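Local coordinates for protein amine Dehydrogenase (Pseudomonas putida, PDB 1JMX) that forms one subunit of a heme c-containing amine dehydrogenase, which probably deaminates primary amines oxidatively and passes the electrons on, at residues G4-V16 against H24-S36. Sequence-based numbering, arbitrary orientation.
Sequences GPALKAGHEYMIV and HVVDVASDTVYKS
Met14 and Val26 form a hydrogen-bonded pair of the antiparallel hairpin between strands 12-16 and 24-27, part of a beta-propeller blade. Strand 32-36 lies beyond 24-27, and the C-terminal strand 345-348 pairs with 12-16, so both chain ends share one blade, the velcro closure of many propellers. The evidence for the register is reciprocal bonding: Val26 N donates to Met14 O at 2.7 Å and Met14 N returns a bond to Val26 O at 3.0 Å; Val16 and His24 repeat the exchange. Leu7 packs on the face carrying Tyr13 and Val25, its CG 3.8 Å above the Tyr13 ring plane, while Pro5 lies against Tyr34 and Lys35, which both face Val25 in a classic beta bulge. The edge of Tyr13 meets a face of Tyr34 in a T-shaped pair, centroids 5.2 Å apart and planes at 65°. Tyr34 swings out toward Ala6 because its CG lies opposite the main-chain N (chi1 -171°), and its OH donates to Ala6 O at 2.9 Å. Replacing Tyr34 with an alanine would probably leave the Ala6 carbonyl without its hydroxyl mate and open a gap beside the Tyr13 edge. Lys35 NZ, which also bonds Leu72 O, grips Pro5 O at 2.6 Å from 54° out of the carbonyl plane. Tyr13 OH accepts from Lys8 N at 3.0 Å, and a water bound to this same hydroxyl and to His11 ND1 donates to Asp27 OD2 at 2.7 Å.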
loop_
_atom_site.group_PDB
_atom_site.type_symbol
_atom_site.label_atom_id
_atom_site.label_comp_id
_atom_site.label_asym_id
_atom_site.label_seq_id
_atom_site.Cartn_x
_atom_site.Cartn_y
_atom_site.Cartn_z
ATOM N N GLY B 4 -30.681 21.050 21.121
ATOM C CA GLY B 4 -31.894 20.300 21.622
ATOM C C GLY B 4 -31.974 20.358 23.139
ATOM O O GLY B 4 -32.075 21.459 23.697
ATOM N N PRO B 5 -31.955 19.208 23.845
ATOM C CA PRO B 5 -32.022 19.242 25.314
ATOM C C PRO B 5 -30.700 19.742 25.907
ATOM O O PRO B 5 -29.620 19.298 25.512
ATOM C CB PRO B 5 -32.284 17.777 25.674
ATOM C CG PRO B 5 -31.544 17.041 24.601
ATOM C CD PRO B 5 -31.933 17.821 23.352
ATOM N N ALA B 6 -30.782 20.703 26.818
ATOM C CA ALA B 6 -29.582 21.237 27.447
ATOM C C ALA B 6 -29.078 20.198 28.424
ATOM O O ALA B 6 -29.869 19.439 28.980
ATOM C CB ALA B 6 -29.896 22.533 28.179
ATOM N N LEU B 7 -27.766 20.150 28.615
ATOM C CA LEU B 7 -27.165 19.196 29.539
ATOM C C LEU B 7 -27.417 19.566 30.999
ATOM O O LEU B 7 -27.409 20.743 31.368
ATOM C CB LEU B 7 -25.665 19.064 29.276
ATOM C CG LEU B 7 -25.219 18.165 28.116
ATOM C CD1 LEU B 7 -25.944 18.523 26.827
ATOM C CD2 LEU B 7 -23.718 18.267 27.948
ATOM N N LYS B 8 -27.647 18.552 31.826
ATOM C CA LYS B 8 -27.908 18.762 33.242
ATOM C C LYS B 8 -26.639 18.898 34.067
ATOM O O LYS B 8 -25.674 18.164 33.864
ATOM C CB LYS B 8 -28.769 17.626 33.787
ATOM C CG LYS B 8 -30.056 17.432 33.024
ATOM C CD LYS B 8 -31.076 16.677 33.846
ATOM C CE LYS B 8 -32.355 16.417 33.045
ATOM N NZ LYS B 8 -32.962 17.674 32.497
ATOM N N ALA B 9 -26.657 19.837 35.006
ATOM C CA ALA B 9 -25.521 20.089 35.889
ATOM C C ALA B 9 -25.264 18.911 36.823
ATOM O O ALA B 9 -26.201 18.250 37.265
ATOM C CB ALA B 9 -25.761 21.351 36.695
ATOM N N GLY B 10 -23.992 18.651 37.114
ATOM C CA GLY B 10 -23.642 17.547 37.987
ATOM C C GLY B 10 -23.639 16.197 37.282
ATOM O O GLY B 10 -23.061 15.235 37.785
ATOM N N HIS B 11 -24.308 16.116 36.134
ATOM C CA HIS B 11 -24.369 14.881 35.358
ATOM C C HIS B 11 -23.126 14.664 34.530
ATOM O O HIS B 11 -22.591 15.598 33.943
ATOM C CB HIS B 11 -25.559 14.891 34.410
ATOM C CG HIS B 11 -26.860 14.603 35.076
ATOM N ND1 HIS B 11 -27.901 13.978 34.429
ATOM C CD2 HIS B 11 -27.300 14.879 36.323
ATOM C CE1 HIS B 11 -28.932 13.887 35.245
ATOM N NE2 HIS B 11 -28.593 14.429 36.401
ATOM N N GLU B 12 -22.717 13.405 34.439
ATOM C CA GLU B 12 -21.548 13.027 33.664
ATOM C C GLU B 12 -21.934 12.781 32.209
ATOM O O GLU B 12 -22.979 12.204 31.927
ATOM C CB GLU B 12 -20.911 11.785 34.264
ATOM C CG GLU B 12 -19.585 11.423 33.640
ATOM C CD GLU B 12 -18.759 10.563 34.553
ATOM O OE1 GLU B 12 -19.346 9.854 35.394
ATOM O OE2 GLU B 12 -17.523 10.622 34.449
ATOM N N TYR B 13 -21.089 13.228 31.288
ATOM C CA TYR B 13 -21.356 13.070 29.867
ATOM C C TYR B 13 -20.105 12.700 29.105
ATOM O O TYR B 13 -18.989 12.855 29.603
ATOM C CB TYR B 13 -21.929 14.357 29.282
ATOM C CG TYR B 13 -23.295 14.716 29.817
ATOM C CD1 TYR B 13 -23.450 15.713 30.787
ATOM C CD2 TYR B 13 -24.433 14.068 29.348
ATOM C CE1 TYR B 13 -24.708 16.052 31.270
ATOM C CE2 TYR B 13 -25.693 14.399 29.825
ATOM C CZ TYR B 13 -25.824 15.392 30.785
ATOM O OH TYR B 13 -27.078 15.713 31.241
ATOM N N MET B 14 -20.306 12.221 27.883
ATOM C CA MET B 14 -19.209 11.822 27.014
ATOM C C MET B 14 -19.502 12.244 25.590
ATOM O O MET B 14 -20.603 12.032 25.089
ATOM C CB MET B 14 -19.022 10.306 27.042
ATOM C CG MET B 14 -18.006 9.783 26.022
ATOM S SD MET B 14 -17.969 7.975 25.935
ATOM C CE MET B 14 -16.744 7.662 27.136
ATOM N N ILE B 15 -18.531 12.879 24.949
ATOM C CA ILE B 15 -18.721 13.272 23.567
ATOM C C ILE B 15 -17.888 12.392 22.655
ATOM O O ILE B 15 -16.782 11.973 23.005
ATOM C CB ILE B 15 -18.375 14.741 23.298
ATOM C CG1 ILE B 15 -16.917 15.033 23.655
ATOM C CG2 ILE B 15 -19.341 15.639 24.029
ATOM C CD1 ILE B 15 -16.430 16.377 23.124
ATOM N N VAL B 16 -18.468 12.068 21.507
ATOM C CA VAL B 16 -17.813 11.254 20.496
ATOM C C VAL B 16 -18.293 11.742 19.141
ATOM O O VAL B 16 -19.452 12.115 18.981
ATOM C CB VAL B 16 -18.154 9.726 20.617
ATOM C CG1 VAL B 16 -17.529 9.127 21.856
ATOM C CG2 VAL B 16 -19.660 9.500 20.622
ATOM N N HIS B 24 -22.087 13.372 19.206
ATOM C CA HIS B 24 -23.102 12.818 20.081
ATOM C C HIS B 24 -22.744 13.004 21.530
ATOM O O HIS B 24 -21.575 12.956 21.902
ATOM C CB HIS B 24 -23.275 11.330 19.804
ATOM C CG HIS B 24 -23.615 11.023 18.384
ATOM N ND1 HIS B 24 -22.716 10.459 17.509
ATOM C CD2 HIS B 24 -24.754 11.218 17.680
ATOM C CE1 HIS B 24 -23.286 10.319 16.327
ATOM N NE2 HIS B 24 -24.523 10.773 16.404
ATOM N N VAL B 25 -23.761 13.242 22.343
ATOM C CA VAL B 25 -23.570 13.395 23.772
ATOM C C VAL B 25 -24.126 12.115 24.385
ATOM O O VAL B 25 -25.275 11.741 24.142
ATOM C CB VAL B 25 -24.323 14.620 24.335
ATOM C CG1 VAL B 25 -24.052 14.754 25.823
ATOM C CG2 VAL B 25 -23.888 15.881 23.615
ATOM N N VAL B 26 -23.274 11.411 25.115
ATOM C CA VAL B 26 -23.660 10.173 25.758
ATOM C C VAL B 26 -23.855 10.416 27.244
ATOM O O VAL B 26 -22.997 10.989 27.910
ATOM C CB VAL B 26 -22.588 9.062 25.548
ATOM C CG1 VAL B 26 -22.892 7.840 26.422
ATOM C CG2 VAL B 26 -22.548 8.648 24.079
ATOM N N ASP B 27 -25.033 10.067 27.737
ATOM C CA ASP B 27 -25.312 10.205 29.143
ATOM C C ASP B 27 -24.656 8.978 29.775
ATOM O O ASP B 27 -25.109 7.850 29.585
ATOM C CB ASP B 27 -26.815 10.214 29.383
ATOM C CG ASP B 27 -27.159 10.350 30.841
ATOM O OD1 ASP B 27 -27.638 9.367 31.442
ATOM O OD2 ASP B 27 -26.921 11.435 31.392
ATOM N N VAL B 28 -23.554 9.204 30.479
ATOM C CA VAL B 28 -22.801 8.128 31.112
ATOM C C VAL B 28 -23.576 7.305 32.147
ATOM O O VAL B 28 -23.312 6.116 32.307
ATOM C CB VAL B 28 -21.494 8.673 31.728
ATOM C CG1 VAL B 28 -20.748 7.588 32.502
ATOM C CG2 VAL B 28 -20.608 9.228 30.626
ATOM N N ALA B 29 -24.557 7.908 32.810
ATOM C CA ALA B 29 -25.328 7.192 33.828
ATOM C C ALA B 29 -26.181 6.056 33.261
ATOM O O ALA B 29 -26.156 4.929 33.768
ATOM C CB ALA B 29 -26.212 8.176 34.615
ATOM N N SER B 30 -26.916 6.360 32.198
ATOM C CA SER B 30 -27.800 5.396 31.560
ATOM C C SER B 30 -27.198 4.696 30.343
ATOM O O SER B 30 -27.822 3.813 29.763
ATOM C CB SER B 30 -29.093 6.098 31.155
ATOM O OG SER B 30 -28.822 7.197 30.304
ATOM N N ASP B 31 -25.999 5.110 29.950
ATOM C CA ASP B 31 -25.325 4.537 28.793
ATOM C C ASP B 31 -26.181 4.632 27.546
ATOM O O ASP B 31 -26.297 3.677 26.782
ATOM C CB ASP B 31 -24.932 3.088 29.058
ATOM C CG ASP B 31 -23.682 2.978 29.884
ATOM O OD1 ASP B 31 -22.787 3.824 29.694
ATOM O OD2 ASP B 31 -23.592 2.056 30.721
ATOM N N THR B 32 -26.815 5.786 27.375
ATOM C CA THR B 32 -27.668 6.020 26.220
ATOM C C THR B 32 -27.320 7.374 25.602
ATOM O O THR B 32 -26.734 8.229 26.265
ATOM C CB THR B 32 -29.183 5.984 26.601
ATOM O OG1 THR B 32 -29.536 7.160 27.346
ATOM C CG2 THR B 32 -29.510 4.744 27.438
ATOM N N VAL B 33 -27.642 7.543 24.323
ATOM C CA VAL B 33 -27.381 8.794 23.625
ATOM C C VAL B 33 -28.328 9.879 24.145
ATOM O O VAL B 33 -29.552 9.759 24.050
ATOM C CB VAL B 33 -27.551 8.633 22.096
ATOM C CG1 VAL B 33 -27.298 9.964 21.388
ATOM C CG2 VAL B 33 -26.593 7.566 21.584
ATOM N N TYR B 34 -27.750 10.901 24.768
ATOM C CA TYR B 34 -28.524 12.009 25.314
ATOM C C TYR B 34 -29.042 12.919 24.202
ATOM O O TYR B 34 -30.231 13.254 24.160
ATOM C CB TYR B 34 -27.665 12.794 26.300
ATOM C CG TYR B 34 -28.438 13.824 27.073
ATOM C CD1 TYR B 34 -29.225 13.455 28.165
ATOM C CD2 TYR B 34 -28.392 15.172 26.713
ATOM C CE1 TYR B 34 -29.952 14.410 28.882
ATOM C CE2 TYR B 34 -29.114 16.133 27.422
ATOM C CZ TYR B 34 -29.889 15.743 28.504
ATOM O OH TYR B 34 -30.600 16.683 29.201
ATOM N N LYS B 35 -28.145 13.293 23.292
ATOM C CA LYS B 35 -28.484 14.147 22.155
ATOM C C LYS B 35 -27.414 14.054 21.066
ATOM O O LYS B 35 -26.312 13.561 21.294
ATOM C CB LYS B 35 -28.677 15.611 22.598
ATOM C CG LYS B 35 -27.401 16.308 23.064
ATOM C CD LYS B 35 -27.670 17.689 23.642
ATOM C CE LYS B 35 -28.240 18.627 22.600
ATOM N NZ LYS B 35 -28.591 19.930 23.207
ATOM N N SER B 36 -27.762 14.531 19.878
ATOM C CA SER B 36 -26.854 14.514 18.742
ATOM C C SER B 36 -26.850 15.883 18.090
ATOM O O SER B 36 -27.882 16.539 17.996
ATOM C CB SER B 36 -27.302 13.466 17.715
ATOM O OG SER B 36 -27.400 12.181 18.308
HETATM O O HOH W 1 -28.664 13.512 31.597
HETATM O O HOH W 2 -24.963 10.915 33.086
#